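Local coordinates for protein neural CELL adhesion molecule 1,140 KDA isoform (PDB 2VKW) that probably mediates adhesion between cells as a neural surface receptor, whose tandem fibronectin type III domains make up this fragment, at residues 23-28 and 69-74; 79-84 and 100-105. All blocks are in the same frame, centred on the assembly; numbering follows the deposited sequence.

How the contacts relate
Both contacts lie in the first fibronectin type III domain, a beta sandwich, and they follow each other along the chain without nesting or crossing. From the N terminus, contact 1 closes first: strand 69-72 returns beside strand 24-29 after the intervening strands 41-48 and 55-60 and helix 61-67, and so completes the three-stranded sheet. The chain then passes to strand 80-89, in the four-stranded sheet, and contact 2 closes the hairpin that this strand forms with 92-103. The two contacts face each other across the core, where Ile72 CD1 packs on Val83 CG2 and Ala24 CB on Phe102 CE1.

Contact 1 (23-28 and 69-74); sequences TAQVQF and IVTIVG
Ile69 swings its CG1 branch into the cramped position between its backbone N and carbonyl carbon (chi1 68°), and the extended chain carries CD1 over to Gln25, 3.2 Å from NE2 and close to CG as well. The CG2 branch of the same isoleucine rests against Gln27 CG at 3.6 Å. On the other face of the sheet, Val70 is turned so that its two methyls divide the work: CG2 meets Val26 CB at 3.5 Å, while CG1 approaches Phe28 CE2 obliquely at 3.6 Å. Val26 CG2 in turn touches Ile72 CD1. Phe28 also stands edge-to-face with Tyr42, and Leu85 of strand 80-89 covers Val26, Phe28 and Val70.

Between these two layers of side chains, antiparallel strands 24-28 and 69-72 are joined by two reciprocal pairs of backbone hydrogen bonds, Ala24 with Ile72 and Val26 with Val70. Val26 N to Val70 O is the shortest of the four, at 2.9 Å and 166° at the hydrogen; Val70 N returns a bond to Val26 O. Past the Ala24-Ile72 pair, Thr23 CG2 lies 4.0 Å from Val73 CG1, while Thr23 OG1 is hydrogen-bonded to Asp134 of the second domain.

The chemistry is therefore split by face: Ala24, Val26, Val70 and Ile72 give the sandwich core an apolar surface, whereas Gln25 and Gln27 meet Ile69 through its aliphatic branches on the more exposed side.

Contact 2 (79-84 and 100-105); sequences TTYAVR and SEFKTQ
The Phe102 ring has Tyr81 CB over one face, 3.4 Å from CE2, while Val83 CG1 comes to CE2 obliquely at 3.9 Å. The Tyr81 and Phe102 rings are nearly parallel, with planes at 21°, but slid so far apart that they barely overlap; their centroids are 5.6 Å from each other. Thr104 CG2 approaches the Tyr81 ring obliquely, near CE2. Phe102 reaches this place because its CG sits between its own backbone N and carbonyl carbon (chi1 73°), which tips the ring toward strand 80-84. Val17 and Pro19 of strand 13-19 also pack on Phe102, and Tyr81 OH is hydrogen-bonded to the backbone N of Lys76.

Along the hairpin the backbones exchange hydrogen bonds at Tyr81-Phe102 and Val83-Ser100. Tyr81 N to Phe102 O is short and almost straight, 2.7 Å and 176° at the hydrogen. Beyond the end of strand 100-103, Thr104 extends the pairing in a different way: its N donates to Thr79 O, from above the carbonyl plane, and its OG1 accepts from Thr79 N at 2.8 Å. Lys76 O is a second partner of that hydroxyl.

On the opposite face of the sheet, Glu101 folds back over strand 80-84, but its carboxylate is pressed against the carbonyl oxygen of Tyr81, acceptor against acceptor, and its placement is doubtful. Lys103 runs its CG past Thr80 OG1.

Chemically, an aromatic and aliphatic layer facing the core is backed by a polar outer face, and the buried Thr104 hydroxyl, gripped by two backbone partners, ties the mouth of the hairpin to the loop before strand 80-89.

Contact 1 (23-28 and 69-74)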
loop_
_atom_site.group_PDB
_atom_site.type_symbol
_atom_site.label_atom_id
_atom_site.label_comp_id
_atom_site.label_asym_id
_atom_site.label_seq_id
_atom_site.Cartn_x
_atom_site.Cartn_y
_atom_site.Cartn_z
ATOM N N THR A 23 -0.310 -7.601 16.749
ATOM C CA THR A 23 -1.298 -7.900 15.717
ATOM C C THR A 23 -0.785 -9.043 14.848
ATOM O O THR A 23 0.375 -9.447 14.956
ATOM C CB THR A 23 -1.550 -6.676 14.794
ATOM O OG1 THR A 23 -0.352 -6.373 14.072
ATOM C CG2 THR A 23 -1.961 -5.449 15.609
ATOM N N ALA A 24 -1.653 -9.562 13.985
ATOM C CA ALA A 24 -1.276 -10.640 13.085
ATOM C C ALA A 24 -2.144 -10.678 11.828
ATOM O O ALA A 24 -3.363 -10.506 11.895
ATOM C CB ALA A 24 -1.356 -11.967 13.806
ATOM N N GLN A 25 -1.501 -10.884 10.680
ATOM C CA GLN A 25 -2.207 -10.985 9.411
ATOM C C GLN A 25 -2.473 -12.462 9.140
ATOM O O GLN A 25 -1.559 -13.276 9.099
ATOM C CB GLN A 25 -1.370 -10.393 8.278
ATOM C CG GLN A 25 -1.154 -8.902 8.389
ATOM C CD GLN A 25 -0.211 -8.387 7.321
ATOM O OE1 GLN A 25 0.976 -8.716 7.316
ATOM N NE2 GLN A 25 -0.735 -7.585 6.402
ATOM N N VAL A 26 -3.738 -12.805 8.964
ATOM C CA VAL A 26 -4.124 -14.184 8.721
ATOM C C VAL A 26 -4.443 -14.359 7.250
ATOM O O VAL A 26 -5.391 -13.759 6.748
ATOM C CB VAL A 26 -5.371 -14.538 9.563
ATOM C CG1 VAL A 26 -5.853 -15.956 9.250
ATOM C CG2 VAL A 26 -5.042 -14.387 11.045
ATOM N N GLN A 27 -3.642 -15.164 6.558
ATOM C CA GLN A 27 -3.868 -15.428 5.138
ATOM C C GLN A 27 -4.685 -16.697 5.041
ATOM O O GLN A 27 -4.291 -17.732 5.575
ATOM C CB GLN A 27 -2.548 -15.627 4.395
ATOM C CG GLN A 27 -1.664 -14.400 4.365
ATOM C CD GLN A 27 -0.454 -14.590 3.477
ATOM O OE1 GLN A 27 -0.590 -14.812 2.276
ATOM N NE2 GLN A 27 0.737 -14.507 4.063
ATOM N N PHE A 28 -5.811 -16.628 4.344
ATOM C CA PHE A 28 -6.672 -17.790 4.232
ATOM C C PHE A 28 -7.367 -17.882 2.888
ATOM O O PHE A 28 -7.436 -16.912 2.137
ATOM C CB PHE A 28 -7.729 -17.740 5.337
ATOM C CG PHE A 28 -8.744 -16.649 5.145
ATOM C CD1 PHE A 28 -9.987 -16.926 4.578
ATOM C CD2 PHE A 28 -8.441 -15.334 5.479
ATOM C CE1 PHE A 28 -10.912 -15.911 4.348
ATOM C CE2 PHE A 28 -9.360 -14.309 5.252
ATOM C CZ PHE A 28 -10.599 -14.601 4.685
ATOM N N ILE A 69 -6.566 -11.317 3.476
ATOM C CA ILE A 69 -6.274 -11.491 4.896
ATOM C C ILE A 69 -7.268 -10.800 5.827
ATOM O O ILE A 69 -8.023 -9.920 5.411
ATOM C CB ILE A 69 -4.880 -10.922 5.254
ATOM C CG1 ILE A 69 -4.893 -9.398 5.119
ATOM C CG2 ILE A 69 -3.810 -11.498 4.327
ATOM C CD1 ILE A 69 -3.538 -8.741 5.408
ATOM N N VAL A 70 -7.264 -11.228 7.085
ATOM C CA VAL A 70 -8.075 -10.614 8.124
ATOM C C VAL A 70 -7.001 -10.263 9.142
ATOM O O VAL A 70 -6.056 -11.030 9.336
ATOM C CB VAL A 70 -9.113 -11.586 8.760
ATOM C CG1 VAL A 70 -10.215 -11.899 7.757
ATOM C CG2 VAL A 70 -8.437 -12.855 9.230
ATOM N N THR A 71 -7.113 -9.100 9.771
ATOM C CA THR A 71 -6.106 -8.696 10.738
ATOM C C THR A 71 -6.584 -8.711 12.179
ATOM O O THR A 71 -7.403 -7.891 12.584
ATOM C CB THR A 71 -5.564 -7.295 10.413
ATOM O OG1 THR A 71 -4.902 -7.330 9.144
ATOM C CG2 THR A 71 -4.579 -6.842 11.482
ATOM N N ILE A 72 -6.053 -9.646 12.954
ATOM C CA ILE A 72 -6.396 -9.770 14.364
ATOM C C ILE A 72 -5.590 -8.739 15.142
ATOM O O ILE A 72 -4.399 -8.544 14.872
ATOM C CB ILE A 72 -6.054 -11.172 14.866
ATOM C CG1 ILE A 72 -6.905 -12.196 14.111
ATOM C CG2 ILE A 72 -6.287 -11.263 16.359
ATOM C CD1 ILE A 72 -6.427 -13.614 14.287
ATOM N N VAL A 73 -6.229 -8.079 16.101
ATOM C CA VAL A 73 -5.555 -7.050 16.892
ATOM C C VAL A 73 -5.636 -7.307 18.397
ATOM O O VAL A 73 -6.281 -8.251 18.842
ATOM C CB VAL A 73 -6.160 -5.651 16.585
ATOM C CG1 VAL A 73 -5.909 -5.272 15.124
ATOM C CG2 VAL A 73 -7.659 -5.662 16.857
ATOM N N GLY A 74 -4.971 -6.462 19.176
ATOM C CA GLY A 74 -4.994 -6.600 20.623
ATOM C C GLY A 74 -4.219 -7.770 21.208
ATOM O O GLY A 74 -4.560 -8.269 22.273
#

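Contact 2 (79-84 and 100-105)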
loop_
_atom_site.group_PDB
_atom_site.type_symbol
_atom_site.label_atom_id
_atom_site.label_comp_id
_atom_site.label_asym_id
_atom_site.label_seq_id
_atom_site.Cartn_x
_atom_site.Cartn_y
_atom_site.Cartn_z
ATOM N N THR A 79 4.036 -13.760 22.382
ATOM C CA THR A 79 3.056 -14.683 22.925
ATOM C C THR A 79 2.525 -15.631 21.860
ATOM O O THR A 79 2.211 -15.217 20.743
ATOM C CB THR A 79 1.888 -13.903 23.579
ATOM O OG1 THR A 79 2.413 -13.001 24.562
ATOM C CG2 THR A 79 0.911 -14.854 24.249
ATOM N N THR A 80 2.435 -16.909 22.214
ATOM C CA THR A 80 1.950 -17.928 21.297
ATOM C C THR A 80 0.417 -17.986 21.309
ATOM O O THR A 80 -0.203 -18.003 22.369
ATOM C CB THR A 80 2.542 -19.294 21.667
ATOM O OG1 THR A 80 3.970 -19.206 21.620
ATOM C CG2 THR A 80 2.080 -20.365 20.696
ATOM N N TYR A 81 -0.173 -18.005 20.118
ATOM C CA TYR A 81 -1.626 -18.036 19.954
ATOM C C TYR A 81 -2.109 -19.129 19.017
ATOM O O TYR A 81 -1.352 -19.696 18.229
ATOM C CB TYR A 81 -2.136 -16.711 19.374
ATOM C CG TYR A 81 -2.066 -15.532 20.299
ATOM C CD1 TYR A 81 -3.127 -15.217 21.134
ATOM C CD2 TYR A 81 -0.923 -14.743 20.355
ATOM C CE1 TYR A 81 -3.051 -14.147 22.005
ATOM C CE2 TYR A 81 -0.834 -13.670 21.222
ATOM C CZ TYR A 81 -1.900 -13.379 22.046
ATOM O OH TYR A 81 -1.797 -12.331 22.922
ATOM N N ALA A 82 -3.406 -19.379 19.104
ATOM C CA ALA A 82 -4.093 -20.339 18.263
ATOM C C ALA A 82 -5.194 -19.494 17.645
ATOM O O ALA A 82 -5.863 -18.746 18.361
ATOM C CB ALA A 82 -4.705 -21.455 19.107
ATOM N N VAL A 83 -5.374 -19.594 16.330
ATOM C CA VAL A 83 -6.415 -18.826 15.657
ATOM C C VAL A 83 -7.205 -19.712 14.699
ATOM O O VAL A 83 -6.657 -20.671 14.146
ATOM C CB VAL A 83 -5.815 -17.625 14.879
ATOM C CG1 VAL A 83 -4.818 -18.104 13.851
ATOM C CG2 VAL A 83 -6.922 -16.837 14.206
ATOM N N ARG A 84 -8.491 -19.396 14.521
ATOM C CA ARG A 84 -9.362 -20.160 13.631
ATOM C C ARG A 84 -10.408 -19.252 13.003
ATOM O O ARG A 84 -10.708 -18.175 13.526
ATOM C CB ARG A 84 -10.035 -21.317 14.385
ATOM C CG ARG A 84 -10.933 -20.882 15.526
ATOM C CD ARG A 84 -11.375 -22.063 16.375
ATOM N NE ARG A 84 -12.215 -21.627 17.486
ATOM C CZ ARG A 84 -12.697 -22.429 18.431
ATOM N NH1 ARG A 84 -12.422 -23.727 18.415
ATOM N NH2 ARG A 84 -13.475 -21.930 19.382
ATOM N N SER A 100 -4.804 -22.647 14.012
ATOM C CA SER A 100 -3.425 -22.471 13.558
ATOM C C SER A 100 -2.638 -21.776 14.654
ATOM O O SER A 100 -3.096 -20.788 15.209
ATOM C CB SER A 100 -3.368 -21.620 12.287
ATOM O OG SER A 100 -3.741 -22.373 11.144
ATOM N N GLU A 101 -1.452 -22.294 14.963
ATOM C CA GLU A 101 -0.614 -21.712 16.005
ATOM C C GLU A 101 0.388 -20.726 15.410
ATOM O O GLU A 101 0.885 -20.934 14.301
ATOM C CB GLU A 101 0.142 -22.821 16.737
ATOM C CG GLU A 101 0.401 -22.549 18.212
ATOM C CD GLU A 101 -0.890 -22.520 19.032
ATOM O OE1 GLU A 101 -1.953 -22.891 18.482
ATOM O OE2 GLU A 101 -0.844 -22.132 20.220
ATOM N N PHE A 102 0.679 -19.659 16.149
ATOM C CA PHE A 102 1.645 -18.651 15.728
ATOM C C PHE A 102 2.112 -17.890 16.972
ATOM O O PHE A 102 1.441 -17.915 18.000
ATOM C CB PHE A 102 1.009 -17.690 14.717
ATOM C CG PHE A 102 0.027 -16.723 15.321
ATOM C CD1 PHE A 102 0.449 -15.469 15.772
ATOM C CD2 PHE A 102 -1.320 -17.061 15.435
ATOM C CE1 PHE A 102 -0.459 -14.562 16.328
ATOM C CE2 PHE A 102 -2.240 -16.165 15.991
ATOM C CZ PHE A 102 -1.809 -14.911 16.438
ATOM N N LYS A 103 3.257 -17.220 16.893
ATOM C CA LYS A 103 3.758 -16.473 18.045
ATOM C C LYS A 103 4.024 -15.036 17.641
ATOM O O LYS A 103 4.681 -14.779 16.637
ATOM C CB LYS A 103 5.049 -17.108 18.579
ATOM C CG LYS A 103 5.636 -16.408 19.810
ATOM C CD LYS A 103 6.916 -17.105 20.281
ATOM C CE LYS A 103 7.524 -16.419 21.497
ATOM N NZ LYS A 103 8.699 -17.174 22.044
ATOM N N THR A 104 3.509 -14.090 18.414
ATOM C CA THR A 104 3.731 -12.691 18.081
ATOM C C THR A 104 5.193 -12.325 18.246
ATOM O O THR A 104 5.922 -12.942 19.014
ATOM C CB THR A 104 2.893 -11.740 18.969
ATOM O OG1 THR A 104 3.165 -12.006 20.351
ATOM C CG2 THR A 104 1.397 -11.914 18.681
ATOM N N GLN A 105 5.630 -11.325 17.503
ATOM C CA GLN A 105 7.000 -10.879 17.614
ATOM C C GLN A 105 7.193 -10.121 18.924
ATOM O O GLN A 105 6.226 -9.726 19.576
ATOM C CB GLN A 105 7.335 -9.957 16.446
ATOM C CG GLN A 105 7.434 -10.669 15.115
ATOM C CD GLN A 105 7.938 -9.750 14.035
ATOM O OE1 GLN A 105 8.979 -9.116 14.188
ATOM N NE2 GLN A 105 7.203 -9.666 12.934
#